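PDB 3RY0: putative tautomerase from Streptomyces achromogenes, which belongs to the tautomerase family of small beta-alpha-beta proteins and assembles as a hexamer. Local coordinates for residues L7-S12 with V42-P47. Numbering follows the deposited sequence.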
# COMPACT_ATOMS: atom_id res chain seq x y z
N LEU A 7 4.79 -6.58 9.35
CA LEU A 7 5.11 -7.53 10.43
C LEU A 7 4.34 -7.23 11.62
O LEU A 7 4.06 -6.09 11.85
CB LEU A 7 6.57 -7.34 10.94
CG LEU A 7 7.72 -7.50 9.97
CD1 LEU A 7 9.06 -7.42 10.75
CD2 LEU A 7 7.59 -8.90 9.25
N LEU A 8 4.05 -8.21 12.48
CA LEU A 8 3.57 -7.87 13.84
C LEU A 8 4.61 -7.18 14.64
O LEU A 8 5.84 -7.56 14.54
CB LEU A 8 3.20 -9.12 14.61
CG LEU A 8 1.93 -9.76 14.20
CD1 LEU A 8 1.86 -11.25 14.77
CD2 LEU A 8 0.70 -8.99 14.75
N GLU A 9 4.18 -6.27 15.50
CA GLU A 9 5.01 -5.70 16.55
C GLU A 9 5.71 -6.79 17.37
O GLU A 9 5.24 -7.89 17.55
CB GLU A 9 4.18 -4.76 17.50
CG GLU A 9 3.85 -3.42 16.90
CD GLU A 9 3.02 -2.51 17.81
OE1 GLU A 9 2.57 -2.96 18.90
OE2 GLU A 9 2.76 -1.37 17.44
N GLY A 10 6.87 -6.36 17.84
CA GLY A 10 7.59 -7.08 18.84
C GLY A 10 8.85 -7.75 18.33
O GLY A 10 9.41 -8.58 19.07
N ARG A 11 9.30 -7.48 17.09
CA ARG A 11 10.57 -8.14 16.63
C ARG A 11 11.69 -7.34 17.17
O ARG A 11 11.57 -6.13 17.40
CB ARG A 11 10.78 -8.07 15.12
CG ARG A 11 10.05 -8.97 14.28
CD ARG A 11 10.40 -10.31 14.65
NE ARG A 11 9.42 -11.22 14.18
CZ ARG A 11 9.60 -12.53 14.15
NH1 ARG A 11 10.75 -13.05 14.60
NH2 ARG A 11 8.63 -13.33 13.72
N SER A 12 12.85 -7.97 17.37
CA SER A 12 13.92 -7.20 17.89
C SER A 12 14.51 -6.28 16.83
O SER A 12 14.39 -6.57 15.58
CB SER A 12 15.08 -8.12 18.38
OG SER A 12 15.59 -8.93 17.31
N VAL A 42 9.83 -1.34 6.38
CA VAL A 42 9.28 -2.34 7.31
C VAL A 42 8.24 -1.64 8.14
O VAL A 42 8.58 -0.67 8.87
CB VAL A 42 10.37 -2.98 8.20
CG1 VAL A 42 9.73 -3.95 9.25
CG2 VAL A 42 11.37 -3.76 7.41
N GLU A 43 7.00 -2.14 8.10
CA GLU A 43 5.91 -1.54 8.89
C GLU A 43 5.55 -2.59 9.97
O GLU A 43 5.60 -3.81 9.71
CB GLU A 43 4.71 -1.46 7.97
CG GLU A 43 4.91 -0.58 6.79
CD GLU A 43 3.68 -0.59 5.89
OE1 GLU A 43 2.95 -1.65 5.80
OE2 GLU A 43 3.48 0.49 5.28
N GLU A 44 5.25 -2.14 11.19
CA GLU A 44 4.93 -3.02 12.34
C GLU A 44 3.47 -2.68 12.67
O GLU A 44 3.03 -1.51 12.75
CB GLU A 44 5.85 -2.74 13.52
CG GLU A 44 7.25 -3.21 13.18
CD GLU A 44 8.21 -3.36 14.39
OE1 GLU A 44 7.74 -3.35 15.55
OE2 GLU A 44 9.42 -3.54 14.15
N THR A 45 2.68 -3.73 12.85
CA THR A 45 1.29 -3.63 13.15
C THR A 45 1.04 -4.22 14.56
O THR A 45 1.49 -5.34 14.84
CB THR A 45 0.46 -4.46 12.12
OG1 THR A 45 0.77 -3.91 10.80
CG2 THR A 45 -0.96 -4.39 12.41
N PRO A 46 0.28 -3.51 15.42
CA PRO A 46 -0.01 -4.10 16.74
C PRO A 46 -0.96 -5.26 16.56
O PRO A 46 -1.79 -5.29 15.60
CB PRO A 46 -0.70 -2.98 17.51
CG PRO A 46 -1.07 -2.02 16.65
CD PRO A 46 -0.24 -2.13 15.27
N PRO A 47 -0.92 -6.25 17.48
CA PRO A 47 -1.72 -7.45 17.26
C PRO A 47 -3.25 -7.27 17.37
O PRO A 47 -3.97 -8.14 16.89
CB PRO A 47 -1.22 -8.44 18.35
CG PRO A 47 -0.69 -7.48 19.44
CD PRO A 47 -0.01 -6.31 18.58
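Leu7 sits beside Glu44 in parallel register, gripped through both of its backbone polar atoms: its N donates to Glu43 O at 2.9 Å and its O accepts a hydrogen bond from Thr45 N. At the next rung, Glu9 N reaches Thr45 O at 2.9 Å, but from above the carbonyl plane (46° out of it), as the chain turns out of the strand. Thr45 O also meets Leu8 CA in a CA-H...O contact of 3.4 Å. Among the side chains, Leu7 brings CD1 within 3.8 Å of Val42 CG1, and Leu8 lays CD2 against Pro47 CA. Glu9 has CG beside its backbone N (chi1 -76°) and runs extended from there, which sets its carboxylate flat over one face of the Pro46 ring, the planes almost parallel, with OE1 3.6 Å from Pro46 CB. Glu44 is extended too, its OE1 packing near Glu9 CA on the turn.

Further out, Leu19 of helix 13-31 backs Leu7, while Leu8 and Pro47 rest on Val57 and Arg61 of helix 57-62. Glu43 pairs with Arg4 of its own chain and with Arg4 of a neighbouring subunit. The two strands, joined through helix 13-31, form the parallel beta-alpha-beta unit characteristic of the tautomerase fold.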